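Long-range contacts in amidohydrolase (Staphylococcus aureus, PDB 3NUR), which is a putative metal-dependent amidohydrolase with a TIM-barrel fold, probably hydrolysing carbon–nitrogen bonds other than peptide bonds: residues E28-I33 and A314-Y319; Q90-G95 and N127-F132; S24-E29 and Q85-Q90. All blocks are in the same frame, centred on the assembly; numbering follows the deposited sequence. Where two conformers were deposited one is given.

Interaction 1: E28-I33 and A314-Y319. With CA (calcium ion), chain B.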
loop_
_atom_site.group_PDB
_atom_site.type_symbol
_atom_site.label_atom_id
_atom_site.label_comp_id
_atom_site.label_asym_id
_atom_site.label_seq_id
_atom_site.Cartn_x
_atom_site.Cartn_y
_atom_site.Cartn_z
ATOM N N GLU A 28 -0.518 -5.551 -3.818
ATOM C CA GLU A 28 -1.668 -4.654 -3.654
ATOM C C GLU A 28 -2.867 -5.347 -4.236
ATOM O O GLU A 28 -3.244 -5.083 -5.365
ATOM C CB GLU A 28 -1.397 -3.281 -4.320
ATOM C CG GLU A 28 -2.352 -2.195 -3.830
ATOM C CD GLU A 28 -2.266 -0.920 -4.647
ATOM O OE1 GLU A 28 -3.300 -0.526 -5.232
ATOM O OE2 GLU A 28 -1.158 -0.340 -4.744
ATOM N N GLU A 29 -3.387 -6.338 -3.510
ATOM C CA GLU A 29 -4.471 -7.197 -3.992
ATOM C C GLU A 29 -5.566 -7.108 -2.948
ATOM O O GLU A 29 -5.286 -7.287 -1.752
ATOM C CB GLU A 29 -3.911 -8.627 -4.160
ATOM C CG GLU A 29 -2.518 -8.644 -4.828
ATOM C CD GLU A 29 -2.339 -7.846 -6.118
ATOM O OE1 GLU A 29 -3.224 -7.919 -7.000
ATOM O OE2 GLU A 29 -1.309 -7.141 -6.251
ATOM N N HIS A 30 -6.789 -6.772 -3.396
ATOM C CA HIS A 30 -7.866 -6.430 -2.483
ATOM C C HIS A 30 -8.995 -7.400 -2.315
ATOM O O HIS A 30 -9.353 -8.136 -3.233
ATOM C CB HIS A 30 -8.434 -5.053 -2.867
ATOM C CG HIS A 30 -7.389 -3.973 -2.929
ATOM N ND1 HIS A 30 -6.758 -3.509 -1.779
ATOM C CD2 HIS A 30 -6.924 -3.274 -3.996
ATOM C CE1 HIS A 30 -5.920 -2.561 -2.179
ATOM N NE2 HIS A 30 -5.978 -2.386 -3.504
ATOM N N TYR A 31 -9.624 -7.307 -1.147
ATOM C CA TYR A 31 -10.829 -8.059 -0.842
ATOM C C TYR A 31 -11.787 -7.153 -0.073
ATOM O O TYR A 31 -11.351 -6.199 0.555
ATOM C CB TYR A 31 -10.506 -9.333 -0.009
ATOM C CG TYR A 31 -10.233 -9.050 1.450
ATOM C CD1 TYR A 31 -8.986 -8.599 1.866
ATOM C CD2 TYR A 31 -11.254 -9.123 2.401
ATOM C CE1 TYR A 31 -8.742 -8.283 3.193
ATOM C CE2 TYR A 31 -11.024 -8.793 3.733
ATOM C CZ TYR A 31 -9.765 -8.363 4.120
ATOM O OH TYR A 31 -9.505 -8.025 5.418
ATOM N N VAL A 32 -13.086 -7.492 -0.077
ATOM C CA VAL A 32 -14.072 -6.830 0.783
ATOM C C VAL A 32 -14.944 -7.951 1.324
ATOM O O VAL A 32 -14.929 -9.064 0.768
ATOM C CB VAL A 32 -14.906 -5.693 0.119
ATOM C CG1 VAL A 32 -14.013 -4.597 -0.465
ATOM C CG2 VAL A 32 -15.885 -6.231 -0.935
ATOM N N ILE A 33 -15.680 -7.655 2.412
ATOM C CA ILE A 33 -16.621 -8.600 3.010
ATOM C C ILE A 33 -18.010 -7.966 2.906
ATOM O O ILE A 33 -18.236 -6.869 3.423
ATOM C CB ILE A 33 -16.222 -9.011 4.450
ATOM C CG1 ILE A 33 -14.908 -9.816 4.426
ATOM C CG2 ILE A 33 -17.348 -9.831 5.123
ATOM C CD1 ILE A 33 -14.079 -9.648 5.625
ATOM N N ALA A 314 2.812 -5.945 -8.118
ATOM C CA ALA A 314 1.420 -5.742 -7.662
ATOM C C ALA A 314 0.526 -5.539 -8.868
ATOM O O ALA A 314 0.957 -4.926 -9.847
ATOM C CB ALA A 314 1.330 -4.521 -6.748
ATOM N N ALA A 315 -0.728 -6.015 -8.786
ATOM C CA ALA A 315 -1.693 -5.927 -9.883
ATOM C C ALA A 315 -2.882 -5.008 -9.614
ATOM O O ALA A 315 -3.585 -4.666 -10.559
ATOM C CB ALA A 315 -2.243 -7.326 -10.183
ATOM N N ASP A 316 -3.168 -4.695 -8.336
ATOM C CA ASP A 316 -4.383 -3.948 -7.925
ATOM C C ASP A 316 -5.636 -4.809 -8.217
ATOM O O ASP A 316 -6.737 -4.295 -8.468
ATOM C CB ASP A 316 -4.472 -2.533 -8.557
ATOM C CG ASP A 316 -5.297 -1.567 -7.735
ATOM O OD1 ASP A 316 -5.513 -1.846 -6.520
ATOM O OD2 ASP A 316 -5.816 -0.564 -8.319
ATOM N N TYR A 317 -5.462 -6.148 -8.164
ATOM C CA TYR A 317 -6.584 -7.046 -8.394
ATOM C C TYR A 317 -7.659 -6.824 -7.308
ATOM O O TYR A 317 -7.295 -6.680 -6.143
ATOM C CB TYR A 317 -6.110 -8.519 -8.382
ATOM C CG TYR A 317 -7.243 -9.490 -8.588
ATOM C CD1 TYR A 317 -7.636 -9.867 -9.871
ATOM C CD2 TYR A 317 -8.003 -9.950 -7.508
ATOM C CE1 TYR A 317 -8.741 -10.691 -10.075
ATOM C CE2 TYR A 317 -9.099 -10.790 -7.702
ATOM C CZ TYR A 317 -9.455 -11.167 -8.988
ATOM O OH TYR A 317 -10.523 -12.010 -9.202
ATOM N N PRO A 318 -8.972 -6.801 -7.636
ATOM C CA PRO A 318 -9.604 -6.988 -8.960
ATOM C C PRO A 318 -9.991 -5.667 -9.644
ATOM O O PRO A 318 -10.662 -5.699 -10.675
ATOM C CB PRO A 318 -10.856 -7.779 -8.595
ATOM C CG PRO A 318 -11.295 -7.114 -7.303
ATOM C CD PRO A 318 -10.007 -6.726 -6.578
ATOM N N TYR A 319 -9.595 -4.510 -9.065
ATOM C CA TYR A 319 -9.929 -3.188 -9.614
ATOM C C TYR A 319 -9.245 -2.965 -10.953
ATOM O O TYR A 319 -9.805 -2.313 -11.841
ATOM C CB TYR A 319 -9.691 -2.069 -8.580
ATOM C CG TYR A 319 -10.373 -2.360 -7.261
ATOM C CD1 TYR A 319 -11.730 -2.672 -7.204
ATOM C CD2 TYR A 319 -9.665 -2.317 -6.066
ATOM C CE1 TYR A 319 -12.357 -2.965 -5.989
ATOM C CE2 TYR A 319 -10.286 -2.588 -4.846
ATOM C CZ TYR A 319 -11.632 -2.904 -4.810
ATOM O OH TYR A 319 -12.239 -3.204 -3.602
HETATM CA CA CA B . -5.413 -0.547 -4.838
HETATM O O HOH W 1 -5.311 1.088 -6.280
HETATM O O HOH W 2 -7.571 0.109 -4.731
#

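Interaction 2: Q90-G95 and N127-F132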
loop_
_atom_site.group_PDB
_atom_site.type_symbol
_atom_site.label_atom_id
_atom_site.label_comp_id
_atom_site.label_asym_id
_atom_site.label_seq_id
_atom_site.Cartn_x
_atom_site.Cartn_y
_atom_site.Cartn_z
ATOM N N GLN A 90 -0.871 -13.777 -3.389
ATOM C CA GLN A 90 -1.442 -12.455 -3.302
ATOM C C GLN A 90 -1.336 -12.073 -1.820
ATOM O O GLN A 90 -1.700 -12.874 -0.943
ATOM C CB GLN A 90 -2.917 -12.400 -3.738
ATOM C CG GLN A 90 -3.090 -12.277 -5.233
ATOM C CD GLN A 90 -4.523 -11.969 -5.638
ATOM O OE1 GLN A 90 -4.821 -11.648 -6.804
ATOM N NE2 GLN A 90 -5.439 -11.991 -4.686
ATOM N N VAL A 91 -0.855 -10.865 -1.556
ATOM C CA VAL A 91 -0.809 -10.284 -0.202
ATOM C C VAL A 91 -2.135 -9.515 -0.139
ATOM O O VAL A 91 -2.358 -8.577 -0.925
ATOM C CB VAL A 91 0.430 -9.387 0.063
ATOM C CG1 VAL A 91 0.414 -8.875 1.493
ATOM C CG2 VAL A 91 1.739 -10.130 -0.215
ATOM N N LEU A 92 -3.069 -9.987 0.706
ATOM C CA LEU A 92 -4.428 -9.457 0.715
ATOM C C LEU A 92 -4.669 -8.312 1.714
ATOM O O LEU A 92 -4.241 -8.393 2.868
ATOM C CB LEU A 92 -5.447 -10.605 0.955
ATOM C CG LEU A 92 -5.566 -11.696 -0.128
ATOM C CD1 LEU A 92 -6.572 -12.784 0.291
ATOM C CD2 LEU A 92 -6.012 -11.115 -1.437
ATOM N N SER A 93 -5.365 -7.254 1.245
ATOM C CA SER A 93 -5.723 -6.072 2.038
ATOM C C SER A 93 -7.156 -5.644 1.743
ATOM O O SER A 93 -7.637 -5.925 0.658
ATOM C CB SER A 93 -4.795 -4.923 1.691
ATOM O OG SER A 93 -4.874 -4.624 0.304
ATOM N N TYR A 94 -7.844 -4.965 2.691
ATOM C CA TYR A 94 -9.217 -4.517 2.465
ATOM C C TYR A 94 -9.277 -3.467 1.349
ATOM O O TYR A 94 -8.412 -2.592 1.284
ATOM C CB TYR A 94 -9.866 -3.989 3.758
ATOM C CG TYR A 94 -11.359 -4.227 3.779
ATOM C CD1 TYR A 94 -11.902 -5.320 4.451
ATOM C CD2 TYR A 94 -12.232 -3.371 3.105
ATOM C CE1 TYR A 94 -13.279 -5.574 4.428
ATOM C CE2 TYR A 94 -13.607 -3.598 3.097
ATOM C CZ TYR A 94 -14.124 -4.710 3.749
ATOM O OH TYR A 94 -15.478 -4.929 3.742
ATOM N N GLY A 95 -10.262 -3.600 0.471
ATOM C CA GLY A 95 -10.473 -2.719 -0.674
ATOM C C GLY A 95 -11.386 -1.542 -0.393
ATOM O O GLY A 95 -11.312 -0.928 0.676
ATOM N N ASN A 127 -0.884 -21.588 1.061
ATOM C CA ASN A 127 0.225 -21.498 0.116
ATOM C C ASN A 127 0.021 -20.393 -0.921
ATOM O O ASN A 127 0.975 -20.035 -1.605
ATOM C CB ASN A 127 0.444 -22.841 -0.581
ATOM C CG ASN A 127 0.818 -23.946 0.379
ATOM O OD1 ASN A 127 0.063 -24.899 0.583
ATOM N ND2 ASN A 127 1.968 -23.821 1.029
ATOM N N ARG A 128 -1.192 -19.828 -1.014
ATOM C CA ARG A 128 -1.479 -18.830 -2.052
ATOM C C ARG A 128 -1.716 -17.424 -1.552
ATOM O O ARG A 128 -1.807 -16.497 -2.358
ATOM C CB ARG A 128 -2.691 -19.274 -2.908
ATOM C CG ARG A 128 -2.614 -20.689 -3.504
ATOM C CD ARG A 128 -1.429 -20.928 -4.465
ATOM N NE ARG A 128 -1.364 -19.972 -5.583
ATOM C CZ ARG A 128 -2.036 -20.090 -6.725
ATOM N NH1 ARG A 128 -2.849 -21.129 -6.925
ATOM N NH2 ARG A 128 -1.897 -19.179 -7.681
ATOM N N PHE A 129 -1.878 -17.272 -0.240
ATOM C CA PHE A 129 -2.201 -15.973 0.340
ATOM C C PHE A 129 -1.437 -15.659 1.596
ATOM O O PHE A 129 -1.091 -16.548 2.379
ATOM C CB PHE A 129 -3.712 -15.867 0.609
ATOM C CG PHE A 129 -4.576 -16.082 -0.609
ATOM C CD1 PHE A 129 -4.678 -15.099 -1.596
ATOM C CD2 PHE A 129 -5.253 -17.280 -0.796
ATOM C CE1 PHE A 129 -5.453 -15.314 -2.734
ATOM C CE2 PHE A 129 -6.044 -17.488 -1.928
ATOM C CZ PHE A 129 -6.149 -16.497 -2.886
ATOM N N VAL A 130 -1.177 -14.373 1.776
ATOM C CA VAL A 130 -0.547 -13.795 2.957
ATOM C C VAL A 130 -1.464 -12.599 3.321
ATOM O O VAL A 130 -2.008 -11.940 2.423
ATOM C CB VAL A 130 0.923 -13.386 2.672
ATOM C CG1 VAL A 130 1.472 -12.476 3.759
ATOM C CG2 VAL A 130 1.813 -14.625 2.537
ATOM N N GLY A 131 -1.648 -12.339 4.611
ATOM C CA GLY A 131 -2.530 -11.240 4.988
ATOM C C GLY A 131 -1.844 -9.979 5.457
ATOM O O GLY A 131 -0.795 -10.030 6.109
ATOM N N PHE A 132 -2.453 -8.836 5.113
ATOM C CA PHE A 132 -2.063 -7.522 5.600
ATOM C C PHE A 132 -3.216 -7.062 6.482
ATOM O O PHE A 132 -4.395 -7.263 6.130
ATOM C CB PHE A 132 -1.791 -6.519 4.443
ATOM C CG PHE A 132 -0.337 -6.381 3.997
ATOM C CD1 PHE A 132 0.666 -7.153 4.575
ATOM C CD2 PHE A 132 0.011 -5.523 2.959
ATOM C CE1 PHE A 132 2.008 -7.023 4.165
ATOM C CE2 PHE A 132 1.348 -5.406 2.537
ATOM C CZ PHE A 132 2.338 -6.138 3.162
#

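Interaction 3: S24-E29 and Q85-Q90. With CA (calcium ion), chain B.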
loop_
_atom_site.group_PDB
_atom_site.type_symbol
_atom_site.label_atom_id
_atom_site.label_comp_id
_atom_site.label_asym_id
_atom_site.label_seq_id
_atom_site.Cartn_x
_atom_site.Cartn_y
_atom_site.Cartn_z
ATOM N N SER A 24 5.240 -15.070 -9.102
ATOM C CA SER A 24 5.344 -13.800 -8.408
ATOM C C SER A 24 4.604 -13.752 -7.102
ATOM O O SER A 24 3.704 -14.568 -6.852
ATOM C CB SER A 24 4.847 -12.669 -9.309
ATOM O OG SER A 24 3.453 -12.784 -9.569
ATOM N N ILE A 25 4.987 -12.777 -6.275
ATOM C CA ILE A 25 4.296 -12.396 -5.036
ATOM C C ILE A 25 3.726 -11.003 -5.401
ATOM O O ILE A 25 4.492 -10.124 -5.813
ATOM C CB ILE A 25 5.218 -12.327 -3.792
ATOM C CG1 ILE A 25 5.890 -13.690 -3.482
ATOM C CG2 ILE A 25 4.420 -11.830 -2.557
ATOM C CD1 ILE A 25 7.105 -13.586 -2.459
ATOM N N THR A 26 2.403 -10.807 -5.283
ATOM C CA THR A 26 1.774 -9.520 -5.633
ATOM C C THR A 26 1.318 -8.808 -4.337
ATOM O O THR A 26 0.727 -9.443 -3.442
ATOM C CB THR A 26 0.728 -9.662 -6.739
ATOM O OG1 THR A 26 -0.219 -10.643 -6.351
ATOM C CG2 THR A 26 1.333 -10.032 -8.119
ATOM N N PHE A 27 1.617 -7.505 -4.230
ATOM C CA PHE A 27 1.459 -6.763 -2.978
ATOM C C PHE A 27 0.247 -5.858 -2.758
ATOM O O PHE A 27 0.039 -5.394 -1.627
ATOM C CB PHE A 27 2.761 -6.021 -2.675
ATOM C CG PHE A 27 3.832 -6.897 -2.075
ATOM C CD1 PHE A 27 4.047 -6.914 -0.699
ATOM C CD2 PHE A 27 4.642 -7.691 -2.888
ATOM C CE1 PHE A 27 5.036 -7.730 -0.137
ATOM C CE2 PHE A 27 5.654 -8.483 -2.329
ATOM C CZ PHE A 27 5.844 -8.493 -0.960
ATOM N N GLU A 28 -0.518 -5.551 -3.818
ATOM C CA GLU A 28 -1.668 -4.654 -3.654
ATOM C C GLU A 28 -2.867 -5.347 -4.236
ATOM O O GLU A 28 -3.244 -5.083 -5.365
ATOM C CB GLU A 28 -1.397 -3.281 -4.320
ATOM C CG GLU A 28 -2.352 -2.195 -3.830
ATOM C CD GLU A 28 -2.266 -0.920 -4.647
ATOM O OE1 GLU A 28 -3.300 -0.526 -5.232
ATOM O OE2 GLU A 28 -1.158 -0.340 -4.744
ATOM N N GLU A 29 -3.387 -6.338 -3.510
ATOM C CA GLU A 29 -4.471 -7.197 -3.992
ATOM C C GLU A 29 -5.566 -7.108 -2.948
ATOM O O GLU A 29 -5.286 -7.287 -1.752
ATOM C CB GLU A 29 -3.911 -8.627 -4.160
ATOM C CG GLU A 29 -2.518 -8.644 -4.828
ATOM C CD GLU A 29 -2.339 -7.846 -6.118
ATOM O OE1 GLU A 29 -3.224 -7.919 -7.000
ATOM O OE2 GLU A 29 -1.309 -7.141 -6.251
ATOM N N GLN A 85 -1.861 -15.680 -14.610
ATOM C CA GLN A 85 -0.825 -14.628 -14.598
ATOM C C GLN A 85 0.451 -14.993 -13.850
ATOM O O GLN A 85 1.278 -14.109 -13.567
ATOM C CB GLN A 85 -1.412 -13.293 -14.099
ATOM C CG GLN A 85 -2.562 -12.748 -14.967
ATOM C CD GLN A 85 -2.211 -12.482 -16.422
ATOM O OE1 GLN A 85 -1.087 -12.098 -16.771
ATOM N NE2 GLN A 85 -3.191 -12.640 -17.310
ATOM N N ASP A 86 0.619 -16.284 -13.517
ATOM C CA ASP A 86 1.802 -16.814 -12.832
ATOM C C ASP A 86 2.048 -16.180 -11.452
ATOM O O ASP A 86 3.195 -15.953 -11.058
ATOM C CB ASP A 86 3.065 -16.747 -13.740
ATOM C CG ASP A 86 3.035 -17.668 -14.958
ATOM O OD1 ASP A 86 2.282 -18.673 -14.932
ATOM O OD2 ASP A 86 3.771 -17.391 -15.927
ATOM N N VAL A 87 0.966 -15.861 -10.745
ATOM C CA VAL A 87 1.046 -15.300 -9.399
ATOM C C VAL A 87 0.938 -16.461 -8.415
ATOM O O VAL A 87 -0.119 -17.096 -8.342
ATOM C CB VAL A 87 -0.069 -14.256 -9.136
ATOM C CG1 VAL A 87 0.029 -13.716 -7.709
ATOM C CG2 VAL A 87 -0.012 -13.107 -10.162
ATOM N N GLN A 88 1.976 -16.665 -7.593
ATOM C CA GLN A 88 1.991 -17.709 -6.567
ATOM C C GLN A 88 1.256 -17.184 -5.341
ATOM O O GLN A 88 0.468 -17.913 -4.749
ATOM C CB GLN A 88 3.441 -18.076 -6.194
ATOM C CG GLN A 88 3.591 -19.164 -5.104
ATOM C CD GLN A 88 2.998 -20.498 -5.501
ATOM O OE1 GLN A 88 2.270 -21.130 -4.729
ATOM N NE2 GLN A 88 3.265 -20.939 -6.724
ATOM N N ILE A 89 1.552 -15.926 -4.927
ATOM C CA ILE A 89 0.940 -15.359 -3.730
ATOM C C ILE A 89 0.337 -13.993 -3.959
ATOM O O ILE A 89 0.983 -13.119 -4.556
ATOM C CB ILE A 89 2.002 -15.280 -2.582
ATOM C CG1 ILE A 89 2.537 -16.675 -2.177
ATOM C CG2 ILE A 89 1.520 -14.458 -1.370
ATOM C CD1 ILE A 89 3.738 -16.633 -1.287
ATOM N N GLN A 90 -0.871 -13.777 -3.389
ATOM C CA GLN A 90 -1.442 -12.455 -3.302
ATOM C C GLN A 90 -1.336 -12.073 -1.820
ATOM O O GLN A 90 -1.700 -12.874 -0.943
ATOM C CB GLN A 90 -2.917 -12.400 -3.738
ATOM C CG GLN A 90 -3.090 -12.277 -5.233
ATOM C CD GLN A 90 -4.523 -11.969 -5.638
ATOM O OE1 GLN A 90 -4.821 -11.648 -6.804
ATOM N NE2 GLN A 90 -5.439 -11.991 -4.686
HETATM CA CA CA B . -5.413 -0.547 -4.838
HETATM O O HOH W 3 3.262 -12.562 -12.352
HETATM O O HOH W 1 -5.311 1.088 -6.280
HETATM O O HOH W 2 -7.571 0.109 -4.731
#

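Interaction 1: E28-I33 and A314-Y319
E29 OE2 is gripped by two backbone amides. A315 N, 2.8 Å away, meets E29 OE2 on its syn lone pair (N-H...O 171°), while the amide of E28 reaches the same oxygen from well above the carboxylate plane. E29 OE1 takes Y317 N at 3.1 Å, again from above the plane. A fold at chi2 (-50°) turns the carboxylate back onto these amides, and two bonded oxygens fix its rotation; three N-H dipoles would favour the ionised form of this buried group. The return bond is H30 N to Y317 O, 2.8 Å and nearly straight.

E28 and H30 flank E29 in sequence, and D316 lies between A315 and Y317: E28 OE1 at 2.1 Å, H30 NE2 at 2.3 Å and D316 OD1 at 2.1 Å bind calcium, and E28 OE2 is hydrogen-bonded to S291 OG. The E28 and D316 carboxylates run side by side, planes 73° apart; E28 OE1 and D316 OD1, two acceptors 2.9 Å apart, are tolerated because both bind the cation. Y319 sets CE2 3.5 Å from H30 CD2. H192 and two waters complete the coordination; a Glu-x-His pair on the first strand plus a late-loop Asp is consistent with the metal site of amidohydrolase-type TIM barrels.

Interaction 2: Q90-G95 and N127-F132
Two parallel strands of a beta-alpha-beta unit meet here: strand 87-94 runs into helix 104-124, and the chain returns as strand 129-131 beside the first, with the local axes 4.6 Å apart at closest approach and 41° between their directions. Bridges pair Q90 with F129, V91 with V130 and L92 with G131. The ladder opens with Q90 N to R128 O and V130 N to Q90 O, both 3.1 Å. It continues with L92 N to V130 O at 2.8 Å and closes with F132 N to L92 O at 2.9 Å.

On the face carrying V91 and V130, the closest side-chain contact is made by one methyl. V91 CG1, placed anti to the backbone N (chi1 -178°), stands 3.4 Å from the centroid of the F132 ring and only 4° off its normal. Its distances to the six ring carbons are nearly equal, which makes this a centred CH-pi contact. V130 CG1 touches the same methyl more loosely, at 4.4 Å.

The face of Q90, L92 and F129 is turned toward the helices. Here L92 CD1 approaches F129 CD1 to 3.5 Å, coming obliquely to the ring, and the aliphatic CB of Q90 lies beside the ring's CD1 and CE1 atoms. R128 CB covers one face of F129 near its rim. Y121 and I122 of helix 104-124 also pack on F129, while R78 of helix 75-84 touches both F129 and L92. R128 itself extends its guanidinium to the carbonyls of V87 and Q88 and to N83.

Four backbone bonds thus join the two strands and fix their register, while intervening groups such as V91 and G131 bond to T26 and K157 on their other sides; the side-chain contacts are chiefly apolar, and the methyl-ring fit shapes the face bearing V91.

Interaction 3: S24-E29 and Q85-Q90
T26 starts from CB, 4.1 Å from I89 O, and branches toward V87. Its CG2 lies 3.9 Å from both V87 methyls, and its OG1 comes within 3.4 Å of V87 CG1, so the two side chains meet tip to tip. With chi1 at 55°, OG1 sits between the backbone N and the carbonyl carbon and nears Q90 CG; T26 N is hydrogen-bonded to I89 O at 2.8 Å.

The contact pairs 24-31 and 87-94, the first two parallel strands of the TIM barrel, and a beta bulge shifts their register by one residue between S24 and I25. There S24 O accepts two amides in its carbonyl plane, Q88 N at 2.8 Å and I89 N at 3.2 Å; S24 N donates to D86 O. A water, 2.8 Å from each, joins S24 OG and Q85 O. On the face opposite S24, T26 and V87, I25 and I89 lie side by side, and I25 also packs on helix 336-351. The E29 side chain crosses that of Q90 at about a right angle, CG to CG 3.7 Å.

The doubled acceptor satisfies two successive amides, so the strands stay bonded through the bulge; beyond it, side-chain contact is largely through carbon.

How the interactions relate
The three interactions cover three neighbouring parallel strands of the barrel wall: interaction 3 pairs strand 24-31 with the start of strand 87-94, interaction 2 pairs that strand with 129-131, and interaction 1 joins the end of strand 24-31 to the loop 314-319. Interactions 1 and 3 share E28 and E29, and 2 and 3 share Q90. Probable hydrogen bonds continue the sheet: V91 N to T26 O (2.8 Å) links 2 and 3, while S93 N to E29 O (3.0 Å) and G95 N to Y31 O (2.8 Å) link 1 and 2. Calcium lies by the C-terminal end of strand 24-31: interaction 1 supplies E28, H30 and D316, interaction 3 shares E28, and the S93 side chain lies about 7 Å from the ion.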